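Local coordinates for thrombospondin related anonymous protein (Plasmodium falciparum, PDB 4F1J), which probably acts in cell adhesion of the malaria parasite, and is represented here by its magnesium-binding von Willebrand factor A domain, at residues 35-39 / 40-44; 77-80 / 81-84; 124-127 / 128-131. One frame throughout, in Å; residues are numbered along the deposited sequence. Where two conformers were deposited one is given.

Contact 1: residues 35-39 / 40-44; sequences KLIQQ and LNLNE
Leu40 folds its side chain back over the last turn of the helix, where Leu40 CG lies 3.6 Å from both Leu36 O and Ile37 O. A chi1 of -49° turns CG back along the helix to meet these two oxygens. In the backbone, Leu40 N donates to Ile37 O at 3.0 Å. Leu40 CD1 lies 4.1 Å from Leu36 CD2, and the two side chains cross at a slant. This is the exit from helix 22-38 of the von Willebrand A domain, a Rossmann-like fold, into the loop that leads to strand 47-54. Leu36 and Leu40 both also lean on Met192 of helix 184-200. Leu40 further touches Cys4, which is disulfide-linked to Cys196. Gln39 bends at chi2 (-49°) and turns its amide back toward the helix. Gln39 NE2 donates to Lys35 O at 3.0 Å, with the oxygen close to the amide plane. Lys35 O also takes a weak bond from Gln39 N. Beyond Leu40 the chain makes an inverse gamma turn centred on Asn41. After this turn Leu42 CD1 lies 4.3 Å from Ile37 CG2, and both side chains pack on Leu49 of strand 47-54.

Contact 2: residues 77-80 / 81-84; sequences IIIK and SLLS
The carbonyl of Ile78 receives Ser81 OG at its oxygen, 2.6 Å away and tilted only 16° from the carbonyl plane. The next two carbonyls are used differently. Leu82 N stands above the plane of the Ile79 carbonyl, 3.0 Å from Ile79 O. Leu83 N lies above the Lys80 carbonyl plane, 3.1 Å from Lys80 O. Ser81 N still bonds to Ile77 O. The regular pattern of helix 72-80 thus gives way to a type I beta turn from Lys80 to Leu83. Ser81 OG lies between its own N and carbonyl carbon (chi1 84°), which aims it back at Ile78. Ile79 CD1 meets Leu82 CD1 at 4.2 Å, and the pair faces the core. Ile79 packs on helix 22-38 and both touch Ile61 of strand 58-62. On the outer side the Lys80 chain slants over Leu83, with Lys80 CG 3.9 Å from Leu83 CD1. The Leu82 carbonyl is taken up by Thr85 and by the indole of Trp25. A water donates to Lys80 O and is also bonded to Ser84 OG. Each of the four successive carbonyl oxygens of 77-80 therefore has a donor although the helix stops here, and that of Ile78 has the short bond from the Ser81 hydroxyl.

Contact 3: residues 124-127 / 128-131; sequences GIPD and SIQD. With MG (magnesium ion), chain H; EDO (1,2-ethanediol), chain O.
Ile129 has its CG1 beside the backbone N (chi1 -71°), which sets Ile129 CG1 against Pro126 CD at 4.1 Å. Both residues pack on Phe159 of helix 157-163. Residues 124-127 follow Asp123, which with Ser17 and Ser19 binds the magnesium of the MIDAS, the metal ion-dependent adhesion site of the von Willebrand A fold. Ser128 OG is set anti to its own N (chi1 173°) and reaches forward along the chain. Ser128 OG accepts from Asp131 N at 2.9 Å, a nearly straight bond of 162°. Ser128 is thereby the N-cap of helix 129-141. Asp127 turns elsewhere: its OD2 forms a salt bridge with Arg91 and accepts from Thr92 N. A water bridges Asp127 O and Ile129 N, supplying the first amide of the helix with an acceptor. A 1,2-ethanediol, probably from the crystallisation liquor, bonds through its O2 to Ser128 OG at 3.0 Å. The cap probably helps to place Asp131, which with Ser95 binds a second, separate magnesium and is modelled in two conformers. In the conformer described, Asp131 OD2 binds this magnesium ion at 2.1 Å, and four waters and Ser95 OG complete six ligands.

In the fold
Along the chain the contacts come in series, all within one von Willebrand A domain. Contact 1 lies at the exit of helix 22-38, contact 2 at the exit of helix 72-80, and contact 3 at the start of helix 129-141. The first two have centres about 16 Å apart. They touch where Ile37 CD1 meets Ile79 CG1 at 3.4 Å, joining two helices on one side of the mixed sheet. Contact 3 stands apart. Its centre is about 28 Å from that of contact 1, across the chain's centre, and about 27 Å from that of contact 2. It alone carries a magnesium ligand and belongs to the metal-binding edge, probably the adhesive face; contacts 1 and 2 lie away from the metals.

Contact 1: residues 35-39 / 40-44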
# COMPACT_ATOMS: atom_id res chain seq x y z
N LYS A 35 -9.16 -2.20 7.88
CA LYS A 35 -8.92 -3.59 8.19
C LYS A 35 -7.44 -3.96 7.95
O LYS A 35 -6.88 -4.75 8.68
CB LYS A 35 -9.85 -4.51 7.38
CG LYS A 35 -9.80 -5.97 7.84
CD LYS A 35 -11.02 -6.74 7.48
CE LYS A 35 -10.90 -8.20 7.96
NZ LYS A 35 -12.11 -9.02 7.66
N LEU A 36 -6.81 -3.38 6.95
CA LEU A 36 -5.40 -3.66 6.69
C LEU A 36 -4.58 -3.22 7.91
O LEU A 36 -3.75 -3.99 8.43
CB LEU A 36 -4.95 -2.90 5.43
CG LEU A 36 -3.48 -3.00 5.00
CD1 LEU A 36 -3.44 -2.61 3.52
CD2 LEU A 36 -2.45 -2.16 5.79
N ILE A 37 -4.85 -2.01 8.37
CA ILE A 37 -4.18 -1.44 9.54
C ILE A 37 -4.43 -2.28 10.78
O ILE A 37 -3.53 -2.48 11.60
CB ILE A 37 -4.55 0.03 9.73
CG1 ILE A 37 -3.86 0.84 8.62
CG2 ILE A 37 -4.19 0.54 11.16
CD1 ILE A 37 -4.38 2.23 8.41
N GLN A 38 -5.62 -2.87 10.88
CA GLN A 38 -5.89 -3.80 11.98
C GLN A 38 -5.02 -5.08 11.96
O GLN A 38 -4.94 -5.76 12.98
CB GLN A 38 -7.35 -4.18 12.01
CG GLN A 38 -8.20 -3.03 12.43
CD GLN A 38 -9.66 -3.35 12.38
OE1 GLN A 38 -10.14 -4.01 11.46
NE2 GLN A 38 -10.40 -2.87 13.39
N GLN A 39 -4.38 -5.40 10.83
CA GLN A 39 -3.49 -6.54 10.73
C GLN A 39 -2.09 -6.24 11.24
O GLN A 39 -1.27 -7.12 11.22
CB GLN A 39 -3.36 -7.01 9.28
CG GLN A 39 -4.70 -7.28 8.55
CD GLN A 39 -5.65 -8.13 9.36
OE1 GLN A 39 -5.30 -9.26 9.76
NE2 GLN A 39 -6.85 -7.63 9.60
N LEU A 40 -1.82 -5.00 11.62
CA LEU A 40 -0.47 -4.54 11.96
C LEU A 40 -0.31 -4.29 13.44
O LEU A 40 -1.13 -3.58 14.03
CB LEU A 40 -0.17 -3.22 11.25
CG LEU A 40 -0.49 -3.14 9.75
CD1 LEU A 40 -0.21 -1.72 9.25
CD2 LEU A 40 0.31 -4.15 8.99
N ASN A 41 0.79 -4.78 14.00
CA ASN A 41 1.19 -4.35 15.33
C ASN A 41 1.95 -3.03 15.26
O ASN A 41 3.19 -3.01 15.20
CB ASN A 41 2.01 -5.41 16.05
CG ASN A 41 2.38 -4.96 17.44
OD1 ASN A 41 1.74 -4.07 17.98
ND2 ASN A 41 3.47 -5.52 17.99
N LEU A 42 1.21 -1.93 15.23
CA LEU A 42 1.82 -0.60 15.23
C LEU A 42 2.40 -0.36 16.63
O LEU A 42 1.69 -0.48 17.62
CB LEU A 42 0.83 0.49 14.86
CG LEU A 42 0.27 0.41 13.43
CD1 LEU A 42 -0.51 1.68 13.10
CD2 LEU A 42 1.34 0.14 12.33
N ASN A 43 3.69 -0.04 16.69
CA ASN A 43 4.40 0.09 17.96
C ASN A 43 5.78 0.64 17.71
O ASN A 43 6.42 0.28 16.72
CB ASN A 43 4.56 -1.28 18.66
CG ASN A 43 5.12 -1.16 20.08
OD1 ASN A 43 6.36 -1.07 20.31
ND2 ASN A 43 4.22 -1.21 21.05
N GLU A 44 6.27 1.43 18.66
CA GLU A 44 7.67 1.91 18.55
C GLU A 44 8.63 0.79 18.12
O GLU A 44 9.49 1.00 17.25
CB GLU A 44 8.11 2.52 19.89
CG GLU A 44 9.48 3.18 19.81
CD GLU A 44 9.49 4.39 18.92
OE1 GLU A 44 10.21 4.38 17.89
OE2 GLU A 44 8.76 5.35 19.23

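Contact 2: residues 77-80 / 81-84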
# COMPACT_ATOMS: atom_id res chain seq x y z
N ILE A 77 -8.39 6.77 12.90
CA ILE A 77 -9.04 8.11 12.82
C ILE A 77 -8.71 8.82 11.52
O ILE A 77 -9.59 9.42 10.85
CB ILE A 77 -8.56 9.06 13.96
CG1 ILE A 77 -9.25 8.73 15.28
CG2 ILE A 77 -8.80 10.54 13.60
CD1 ILE A 77 -8.65 9.47 16.46
N ILE A 78 -7.43 8.80 11.15
CA ILE A 78 -7.00 9.49 9.95
C ILE A 78 -7.55 8.80 8.72
O ILE A 78 -8.02 9.47 7.78
CB ILE A 78 -5.47 9.64 9.89
CG1 ILE A 78 -4.98 10.55 11.01
CG2 ILE A 78 -5.02 10.16 8.50
CD1 ILE A 78 -3.49 10.44 11.28
N ILE A 79 -7.53 7.47 8.69
CA ILE A 79 -8.06 6.76 7.55
C ILE A 79 -9.55 7.04 7.42
O ILE A 79 -10.03 7.32 6.32
CB ILE A 79 -7.78 5.25 7.62
CG1 ILE A 79 -6.27 4.98 7.51
CG2 ILE A 79 -8.55 4.53 6.50
CD1 ILE A 79 -5.57 5.65 6.31
N LYS A 80 -10.27 7.03 8.54
CA LYS A 80 -11.71 7.30 8.53
C LYS A 80 -12.00 8.72 8.02
O LYS A 80 -13.02 8.96 7.35
CB LYS A 80 -12.33 7.08 9.91
CG LYS A 80 -13.86 7.02 9.85
CD LYS A 80 -14.54 7.39 11.17
CE LYS A 80 -16.02 7.80 10.94
NZ LYS A 80 -16.85 6.73 10.26
N SER A 81 -11.09 9.64 8.30
CA SER A 81 -11.22 11.02 7.83
C SER A 81 -11.21 11.15 6.31
O SER A 81 -11.55 12.21 5.79
CB SER A 81 -10.14 11.93 8.44
OG SER A 81 -8.91 11.88 7.73
N LEU A 82 -10.82 10.08 5.60
CA LEU A 82 -10.81 10.12 4.13
C LEU A 82 -12.22 10.13 3.56
O LEU A 82 -12.40 10.39 2.38
CB LEU A 82 -10.03 8.91 3.56
CG LEU A 82 -8.53 8.91 3.83
CD1 LEU A 82 -7.93 7.57 3.39
CD2 LEU A 82 -7.83 10.06 3.16
N LEU A 83 -13.20 9.82 4.39
CA LEU A 83 -14.61 9.85 4.00
C LEU A 83 -15.08 11.27 3.79
O LEU A 83 -15.77 11.55 2.81
CB LEU A 83 -15.47 9.17 5.07
CG LEU A 83 -15.22 7.68 5.30
CD1 LEU A 83 -15.98 7.21 6.55
CD2 LEU A 83 -15.61 6.85 4.10
N SER A 84 -14.66 12.17 4.67
CA SER A 84 -15.06 13.59 4.63
C SER A 84 -14.13 14.40 3.73
O SER A 84 -13.47 15.35 4.18
CB SER A 84 -15.05 14.17 6.05
OG SER A 84 -15.75 13.32 6.94
O HOH W 1 -14.94 11.06 8.01

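Contact 3: residues 124-127 / 128-131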
# COMPACT_ATOMS: atom_id res chain seq x y z
N GLY A 124 -6.45 -0.02 -10.70
CA GLY A 124 -6.07 0.31 -12.07
C GLY A 124 -4.64 0.00 -12.41
O GLY A 124 -3.90 -0.64 -11.65
N ILE A 125 -4.26 0.46 -13.60
CA ILE A 125 -2.92 0.37 -14.12
C ILE A 125 -2.26 1.75 -14.00
O ILE A 125 -2.91 2.78 -14.26
CB ILE A 125 -2.98 -0.08 -15.60
CG1 ILE A 125 -3.62 -1.47 -15.72
CG2 ILE A 125 -1.58 -0.12 -16.19
CD1 ILE A 125 -4.28 -1.71 -17.04
N PRO A 126 -0.97 1.80 -13.65
CA PRO A 126 -0.32 3.09 -13.55
C PRO A 126 -0.34 3.86 -14.87
O PRO A 126 -0.27 3.26 -15.95
CB PRO A 126 1.13 2.75 -13.19
CG PRO A 126 1.08 1.38 -12.69
CD PRO A 126 -0.04 0.70 -13.33
N ASP A 127 -0.43 5.18 -14.78
CA ASP A 127 -0.42 6.03 -15.97
C ASP A 127 0.87 5.88 -16.75
O ASP A 127 0.87 6.00 -17.98
CB ASP A 127 -0.72 7.45 -15.58
CG ASP A 127 -2.16 7.62 -15.06
OD1 ASP A 127 -3.11 6.94 -15.50
OD2 ASP A 127 -2.31 8.44 -14.18
N SER A 128 1.96 5.59 -16.03
CA SER A 128 3.25 5.28 -16.64
C SER A 128 3.81 4.00 -16.05
O SER A 128 4.45 4.02 -14.99
CB SER A 128 4.22 6.44 -16.46
OG SER A 128 5.53 6.10 -16.90
N ILE A 129 3.61 2.89 -16.75
CA ILE A 129 4.24 1.64 -16.34
C ILE A 129 5.77 1.78 -16.35
O ILE A 129 6.44 1.29 -15.42
CB ILE A 129 3.66 0.43 -17.16
CG1 ILE A 129 2.23 0.20 -16.69
CG2 ILE A 129 4.50 -0.85 -16.98
CD1 ILE A 129 1.44 -0.65 -17.57
N GLN A 130 6.31 2.49 -17.33
CA GLN A 130 7.76 2.74 -17.40
C GLN A 130 8.30 3.41 -16.13
O GLN A 130 9.27 2.89 -15.52
CB GLN A 130 8.11 3.58 -18.62
CG GLN A 130 9.60 3.60 -18.96
CD GLN A 130 10.10 2.31 -19.59
OE1 GLN A 130 9.34 1.58 -20.22
NE2 GLN A 130 11.39 2.04 -19.43
N ASP A 131 7.71 4.54 -15.72
CA ASP A 131 8.21 5.24 -14.56
C ASP A 131 7.89 4.51 -13.26
O ASP A 131 8.64 4.61 -12.30
CB ASP A 131 7.68 6.67 -14.48
CG ASP A 131 8.60 7.56 -13.68
OD1 ASP A 131 9.84 7.42 -13.85
OD2 ASP A 131 8.09 8.37 -12.88
MG MG H . 6.35 9.49 -12.70
C1 EDO O . 5.35 4.83 -21.09
O1 EDO O . 4.70 4.23 -19.97
C2 EDO O . 5.30 6.38 -21.10
O2 EDO O . 5.40 7.00 -19.80
O HOH W 2 1.71 3.06 -19.14
O HOH W 3 4.58 10.65 -12.27
O HOH W 4 7.14 9.88 -10.90
O HOH W 5 7.39 11.17 -13.37
O HOH W 6 5.43 9.07 -14.44